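Local coordinates for protein ficolin-3 (Homo sapiens, PDB 2J5Z) that binds galactose through its fibrinogen-like recognition domain and probably serves as a pattern-recognition lectin of innate immunity, at residues A[27-32]-A[43-48]; A[82-85]-A[89-92]; A[200-205]-A[210-215]. All blocks are in the same frame, centred on the assembly; numbering follows the deposited sequence. Where two conformers were deposited one is given.

Overall arrangement
All three contacts belong to one fibrinogen-like domain and follow one another along the chain. Contacts 1 and 2 reach the same antiparallel sheet, with centres about 14 Å apart, and they touch where CZ2 of Trp28 lies 3.5 Å from CE2 of Phe83. Contact 3 stands apart, its centre about 21 Å from that of contact 2 and about 26 Å from that of contact 1. It lies beside the sugar site: the side chain of Asp202 is about 5 Å from the bound galactose, whose pocket includes Tyr181, Tyr199 and Val209. Both neighbouring copies in the trimer reach contact 1, one of them also reaches Phe83 of contact 2, and no other chain touches contact 3.

Contact 1 of 3, residues A[27-32]-A[43-48]; sequences GWYHLC and CDMDTE
Gly27 and Cys43 face each other as an antiparallel hydrogen-bonded pair at one end of the hairpin formed by strands 28-32 and 38-44. Two backbone bonds join them: N of Gly27 gives to O of Cys43 at 3.0 Å, and N of Cys43 donates to O of Gly27 at 2.9 Å. The chain turns a corner at Gly27, with phi 161°, and a side chain there would press on the preceding carbonyl oxygen, which explains the glycine.

Tyr29 carries the side-chain packing. Its ring is anti to its own carbonyl carbon (chi1 -70°), and this brings the CD2-CE2 side to Cys43, with CD2 3.9 Å from Cys43 CB. Cys43 has the same kind of first torsion (chi1 -67°), which places SG 4.9 Å from the centroid of the Tyr29 ring in an oblique sulfur-aromatic contact. The methyl CE of Met45 reaches the neighbouring ring atom CE2 more loosely, at 4.4 Å; a flexible thioether suits this place because it can bend so that its terminal methyl reaches the ring. The phenol OH is held by the carbonyl of Leu25.

At the end of the strand, Asp44 shapes the turn that follows. Its OD1 takes the backbone N of Asp46, nearly in line with the C-O bond, at 2.8 Å, and that of Thr47 at 2.9 Å, an Asx turn within an Asx motif. A short carboxylate can fold back onto these two amides. Arg217 pairs with its other oxygen, whose exact place is less certain.

SG of Cys43 is tied to Cys15 at the start of helix 15-20, whose Leu18 packs against Tyr29, Leu31 and Met45. Asp44 instead packs on strands 52-58 and 215-220, so the hairpin end joins that helix to the main sheet.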
# COMPACT_ATOMS: atom_id res chain seq x y z
N GLY A 27 8.20 -4.96 0.39
CA GLY A 27 6.76 -4.96 0.27
C GLY A 27 6.19 -6.28 0.75
O GLY A 27 6.90 -7.07 1.38
N TRP A 28 4.93 -6.53 0.42
CA TRP A 28 4.22 -7.73 0.90
C TRP A 28 4.45 -8.93 -0.02
O TRP A 28 4.25 -8.85 -1.25
CB TRP A 28 2.74 -7.43 1.11
CG TRP A 28 2.56 -6.49 2.27
CD1 TRP A 28 2.56 -5.12 2.23
CD2 TRP A 28 2.44 -6.86 3.65
NE1 TRP A 28 2.42 -4.62 3.50
CE2 TRP A 28 2.34 -5.66 4.39
CE3 TRP A 28 2.36 -8.08 4.33
CZ2 TRP A 28 2.21 -5.65 5.78
CZ3 TRP A 28 2.22 -8.07 5.71
CH2 TRP A 28 2.13 -6.86 6.42
N TYR A 29 4.88 -10.04 0.57
CA TYR A 29 5.17 -11.26 -0.16
C TYR A 29 4.57 -12.43 0.60
O TYR A 29 4.37 -12.34 1.79
CB TYR A 29 6.67 -11.50 -0.22
CG TYR A 29 7.42 -10.53 -1.10
CD1 TYR A 29 7.68 -10.83 -2.43
CD2 TYR A 29 7.86 -9.31 -0.60
CE1 TYR A 29 8.37 -9.94 -3.25
CE2 TYR A 29 8.55 -8.42 -1.40
CZ TYR A 29 8.80 -8.75 -2.72
OH TYR A 29 9.47 -7.86 -3.53
N HIS A 30 4.32 -13.53 -0.09
CA HIS A 30 3.87 -14.74 0.62
C HIS A 30 5.03 -15.68 0.93
O HIS A 30 5.88 -15.94 0.07
CB HIS A 30 2.79 -15.44 -0.18
CG HIS A 30 1.48 -14.74 -0.14
ND1 HIS A 30 0.41 -15.21 0.59
CD2 HIS A 30 1.07 -13.57 -0.70
CE1 HIS A 30 -0.61 -14.38 0.45
NE2 HIS A 30 -0.23 -13.37 -0.32
N LEU A 31 5.10 -16.15 2.18
CA LEU A 31 6.04 -17.19 2.55
C LEU A 31 5.25 -18.47 2.67
O LEU A 31 4.05 -18.44 2.94
CB LEU A 31 6.69 -16.91 3.91
CG LEU A 31 7.43 -15.61 4.19
CD1 LEU A 31 8.17 -15.70 5.52
CD2 LEU A 31 8.40 -15.30 3.06
N CYS A 32 5.90 -19.60 2.46
CA CYS A 32 5.27 -20.90 2.71
C CYS A 32 5.84 -21.40 4.03
O CYS A 32 7.02 -21.71 4.13
CB CYS A 32 5.55 -21.88 1.57
SG CYS A 32 4.44 -23.35 1.56
N CYS A 43 8.50 -7.85 3.62
CA CYS A 43 9.95 -8.04 3.52
C CYS A 43 10.60 -6.69 3.27
O CYS A 43 10.21 -5.99 2.33
CB CYS A 43 10.30 -8.95 2.37
SG CYS A 43 9.75 -10.67 2.56
N ASP A 44 11.58 -6.34 4.10
CA ASP A 44 12.38 -5.14 3.83
C ASP A 44 13.60 -5.62 3.06
O ASP A 44 14.44 -6.33 3.61
CB ASP A 44 12.77 -4.44 5.13
CG ASP A 44 13.65 -3.22 4.90
OD1 ASP A 44 14.37 -3.18 3.89
OD2 ASP A 44 13.62 -2.30 5.75
N MET A 45 13.68 -5.25 1.79
CA MET A 45 14.73 -5.75 0.92
C MET A 45 15.87 -4.77 0.76
O MET A 45 16.76 -4.97 -0.06
CB MET A 45 14.15 -6.08 -0.46
CG MET A 45 13.04 -7.15 -0.45
SD MET A 45 13.58 -8.61 0.46
CE MET A 45 12.52 -9.86 -0.31
N ASP A 46 15.88 -3.70 1.57
CA ASP A 46 16.83 -2.61 1.36
C ASP A 46 17.70 -2.25 2.58
O ASP A 46 18.90 -2.01 2.44
CB ASP A 46 16.12 -1.37 0.81
CG ASP A 46 17.03 -0.50 -0.05
OD1 ASP A 46 18.26 -0.67 0.04
OD2 ASP A 46 16.51 0.33 -0.82
N THR A 47 17.10 -2.19 3.76
CA THR A 47 17.85 -1.82 4.95
C THR A 47 18.86 -2.88 5.37
O THR A 47 18.53 -4.06 5.49
CB THR A 47 16.94 -1.43 6.14
OG1 THR A 47 16.58 -2.59 6.87
CG2 THR A 47 15.71 -0.71 5.64
N GLU A 48 20.11 -2.45 5.54
CA GLU A 48 21.16 -3.31 6.09
C GLU A 48 21.40 -4.55 5.23
O GLU A 48 21.68 -5.63 5.75
CB GLU A 48 20.78 -3.73 7.51
CG GLU A 48 21.95 -3.95 8.44
CD GLU A 48 22.28 -2.71 9.24
OE1 GLU A 48 22.55 -1.65 8.63
OE2 GLU A 48 22.27 -2.80 10.49

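Contact 2 of 3, residues A[82-85]-A[89-92]; sequences EFWL and NLHQ
Leu85 and Asn89 are joined by one side-chain hydrogen bond, the polar part of a short connection between the end of strand 83-84 and helix 87-94. ND2 of Asn89 donates to the carbonyl O of Leu85 at 2.9 Å, with a fairly straight N-H...O angle of 160°. The oxygen lies in the amide plane of Asn89, whereas the donor stands above the carbonyl plane of Leu85. Asparagine suits the place because its amide can work in both directions: while ND2 gives to Leu85, OD1 accepts from Arg37, and these two partners together should fix the rotation of the buried amide.

Apolar packing accompanies the bond. The branch point CG of Leu85 comes to 4.2 Å from CB of Asn89, the two side chains crossing at about a right angle. Trp84 extends anti to its backbone N (chi1 176°), which carries the far, six-membered part of the indole to Leu90. There CZ2 of Trp84 meets the methyl CD1 of Leu90 obliquely at 3.9 Å, and two large apolar side chains suit this buried place. The indole also has Tyr72 packed edge-to-face, and its NE1 makes a weak hydrogen bond to OD1 of Asn87.

Strand 83-84 pairs with strands 52-58 and 76-77, and Leu85 and Leu90 both pack on Phe55 of strand 52-58, thereby seating helix 87-94 against the sheet.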
# COMPACT_ATOMS: atom_id res chain seq x y z
N GLU A 82 0.04 -0.07 10.32
CA GLU A 82 0.51 -0.69 11.56
C GLU A 82 -0.01 -2.11 11.71
O GLU A 82 -1.16 -2.39 11.36
CB GLU A 82 0.07 0.16 12.74
CG GLU A 82 0.53 1.61 12.62
CD GLU A 82 0.16 2.41 13.85
OE1 GLU A 82 -0.96 2.25 14.36
OE2 GLU A 82 1.02 3.18 14.33
N PHE A 83 0.83 -3.01 12.23
CA PHE A 83 0.39 -4.39 12.45
C PHE A 83 1.25 -5.16 13.44
O PHE A 83 2.36 -4.73 13.80
CB PHE A 83 0.39 -5.17 11.12
CG PHE A 83 1.73 -5.23 10.46
CD1 PHE A 83 2.64 -6.22 10.80
CD2 PHE A 83 2.08 -4.29 9.50
CE1 PHE A 83 3.87 -6.27 10.19
CE2 PHE A 83 3.30 -4.34 8.88
CZ PHE A 83 4.21 -5.32 9.22
N TRP A 84 0.70 -6.28 13.90
CA TRP A 84 1.44 -7.32 14.63
C TRP A 84 1.20 -8.62 13.86
O TRP A 84 0.05 -9.02 13.67
CB TRP A 84 0.91 -7.43 16.06
CG TRP A 84 1.54 -8.54 16.85
CD1 TRP A 84 1.04 -9.79 17.08
CD2 TRP A 84 2.82 -8.49 17.50
NE1 TRP A 84 1.93 -10.52 17.85
CE2 TRP A 84 3.02 -9.74 18.13
CE3 TRP A 84 3.80 -7.50 17.64
CZ2 TRP A 84 4.18 -10.03 18.86
CZ3 TRP A 84 4.95 -7.79 18.38
CH2 TRP A 84 5.12 -9.04 18.98
N LEU A 85 2.26 -9.29 13.41
CA LEU A 85 2.10 -10.43 12.51
C LEU A 85 1.35 -11.59 13.15
O LEU A 85 0.64 -12.34 12.47
CB LEU A 85 3.48 -10.93 12.04
CG LEU A 85 3.48 -12.03 10.98
CD1 LEU A 85 2.85 -11.56 9.67
CD2 LEU A 85 4.93 -12.49 10.75
N ASN A 89 2.22 -17.31 14.23
CA ASN A 89 3.07 -17.16 13.05
C ASN A 89 4.55 -17.07 13.45
O ASN A 89 5.42 -17.77 12.90
CB ASN A 89 2.64 -15.92 12.25
CG ASN A 89 1.34 -16.14 11.51
OD1 ASN A 89 1.07 -17.25 11.04
ND2 ASN A 89 0.52 -15.09 11.41
N LEU A 90 4.83 -16.23 14.44
CA LEU A 90 6.21 -16.04 14.91
C LEU A 90 6.78 -17.32 15.52
O LEU A 90 7.93 -17.69 15.25
CB LEU A 90 6.29 -14.89 15.93
CG LEU A 90 6.16 -13.49 15.31
CD1 LEU A 90 5.90 -12.41 16.36
CD2 LEU A 90 7.40 -13.12 14.48
N HIS A 91 5.98 -18.03 16.31
CA HIS A 91 6.44 -19.33 16.79
C HIS A 91 6.75 -20.29 15.64
O HIS A 91 7.79 -20.98 15.65
CB HIS A 91 5.38 -19.97 17.71
CG HIS A 91 5.74 -21.36 18.11
ND1 HIS A 91 5.08 -22.48 17.64
CD2 HIS A 91 6.74 -21.82 18.90
CE1 HIS A 91 5.64 -23.57 18.15
NE2 HIS A 91 6.64 -23.20 18.92
N GLN A 92 5.85 -20.39 14.67
CA GLN A 92 6.07 -21.30 13.54
C GLN A 92 7.29 -20.93 12.70
O GLN A 92 8.09 -21.80 12.32
CB GLN A 92 4.80 -21.40 12.67
CG GLN A 92 3.71 -22.22 13.39
CD GLN A 92 2.42 -22.30 12.61
OE1 GLN A 92 2.41 -22.16 11.39
NE2 GLN A 92 1.32 -22.57 13.32

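Contact 3 of 3, residues A[200-205]-A[210-215]; sequences GIDWAS and GHPYRR
Asp202 and Gly210 bring together two irregular segments of the fibrinogen-like domain, and Ile201, the centre of an inverse gamma turn, directs its carbonyl across to Tyr213. Among the bonds to the carboxylate, OD2 of Asp202 accepts N of Gly210 at 3.0 Å and N of Gly200 at 3.1 Å, from opposite faces of its plane. The hydroxyl of Tyr181, a galactose-pocket residue, is also hydrogen-bonded to OD2, so Asp202 is probably a second-shell support for it. Gly210 has a positive phi of 78°, which favours glycine.

The backbone bond runs from N of Tyr213 to O of Ile201, in the carbonyl plane, at 3.1 Å. A weak CA-H...O contact, CA of Pro212 to O of Ile201 at 3.2 Å, adds to it.

A water bridges the segments, accepting from N of Trp203 and lying 2.8 Å from O of His211, to which it probably donates.

Packing rests on Tyr213, whose ring, anti to the carbonyl carbon (chi1 -65°), turns its edge to O of Ile201 and N of Trp203. Its hydroxyl binds N of Arg207, while the indole of Trp203 leads away onto strands 101-106 and 112-122. CE2 of Tyr213 lies 3.6 Å from CB of Trp203.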
# COMPACT_ATOMS: atom_id res chain seq x y z
N GLY A 200 4.01 4.44 27.43
CA GLY A 200 3.76 4.46 25.99
C GLY A 200 4.72 3.56 25.22
O GLY A 200 5.22 2.58 25.76
N ILE A 201 4.98 3.92 23.96
CA ILE A 201 5.88 3.14 23.10
C ILE A 201 7.31 3.50 23.49
O ILE A 201 7.94 4.39 22.90
CB ILE A 201 5.58 3.38 21.60
CG1 ILE A 201 4.12 2.98 21.31
CG2 ILE A 201 6.54 2.59 20.71
CD1 ILE A 201 3.59 3.41 19.95
N ASP A 202 7.79 2.81 24.53
CA ASP A 202 8.98 3.21 25.28
C ASP A 202 10.13 2.21 25.14
O ASP A 202 9.91 1.01 25.00
CB ASP A 202 8.65 3.33 26.77
CG ASP A 202 7.57 4.37 27.07
OD1 ASP A 202 7.32 5.25 26.22
OD2 ASP A 202 6.98 4.30 28.16
N TRP A 203 11.36 2.72 25.19
CA TRP A 203 12.58 1.91 25.19
C TRP A 203 13.50 2.51 26.26
O TRP A 203 14.14 3.53 26.01
CB TRP A 203 13.25 1.97 23.81
CG TRP A 203 14.35 0.93 23.54
CD1 TRP A 203 15.70 1.13 23.64
CD2 TRP A 203 14.18 -0.43 23.11
NE1 TRP A 203 16.38 -0.03 23.31
CE2 TRP A 203 15.46 -1.00 22.99
CE3 TRP A 203 13.06 -1.23 22.83
CZ2 TRP A 203 15.66 -2.32 22.58
CZ3 TRP A 203 13.25 -2.54 22.44
CH2 TRP A 203 14.54 -3.08 22.31
N ALA A 204 13.53 1.90 27.44
CA ALA A 204 14.16 2.52 28.62
C ALA A 204 15.57 3.05 28.38
O ALA A 204 15.93 4.12 28.87
CB ALA A 204 14.15 1.56 29.81
N SER A 205 16.36 2.29 27.63
CA SER A 205 17.77 2.62 27.45
C SER A 205 17.99 3.67 26.36
O SER A 205 19.12 4.14 26.16
CB SER A 205 18.57 1.36 27.14
OG SER A 205 18.21 0.85 25.86
N GLY A 210 7.97 6.67 29.63
CA GLY A 210 7.18 7.90 29.59
C GLY A 210 7.59 8.87 28.50
O GLY A 210 7.03 9.96 28.38
N HIS A 211 8.58 8.48 27.70
CA HIS A 211 9.06 9.32 26.61
C HIS A 211 9.17 8.53 25.29
O HIS A 211 10.23 7.98 24.95
CB HIS A 211 10.39 9.98 27.00
CG HIS A 211 10.35 10.63 28.35
ND1 HIS A 211 9.57 11.74 28.62
CD2 HIS A 211 11.00 10.33 29.50
CE1 HIS A 211 9.74 12.09 29.89
NE2 HIS A 211 10.60 11.25 30.44
N PRO A 212 8.06 8.50 24.54
CA PRO A 212 7.82 7.56 23.45
C PRO A 212 8.40 7.90 22.07
O PRO A 212 8.95 8.99 21.86
CB PRO A 212 6.30 7.54 23.37
CG PRO A 212 5.94 8.97 23.66
CD PRO A 212 6.93 9.43 24.71
N TYR A 213 8.24 6.96 21.15
CA TYR A 213 8.73 7.08 19.79
C TYR A 213 7.58 7.26 18.80
O TYR A 213 6.46 6.82 19.06
CB TYR A 213 9.54 5.83 19.41
CG TYR A 213 10.79 5.69 20.25
CD1 TYR A 213 11.98 6.24 19.83
CD2 TYR A 213 10.75 5.04 21.49
CE1 TYR A 213 13.14 6.12 20.60
CE2 TYR A 213 11.90 4.92 22.27
CZ TYR A 213 13.08 5.46 21.82
OH TYR A 213 14.22 5.35 22.59
N ARG A 214 7.88 7.91 17.68
CA ARG A 214 6.93 8.19 16.61
C ARG A 214 6.72 6.99 15.69
O ARG A 214 5.61 6.71 15.24
CB ARG A 214 7.43 9.40 15.80
CG ARG A 214 6.68 9.67 14.50
CD ARG A 214 7.18 10.95 13.83
NE ARG A 214 6.68 12.16 14.49
CZ ARG A 214 7.16 13.38 14.28
NH1 ARG A 214 8.17 13.56 13.44
NH2 ARG A 214 6.64 14.42 14.92
N ARG A 215 7.82 6.28 15.42
CA ARG A 215 7.80 5.12 14.52
C ARG A 215 8.67 4.00 15.09
O ARG A 215 9.78 4.25 15.55
CB ARG A 215 8.32 5.49 13.14
CG ARG A 215 7.56 6.63 12.45
CD ARG A 215 8.23 7.03 11.14
NE ARG A 215 8.30 5.90 10.22
CZ ARG A 215 7.42 5.68 9.24
NH1 ARG A 215 6.41 6.51 9.04
NH2 ARG A 215 7.57 4.62 8.45
O HOH W 1 11.22 5.39 25.59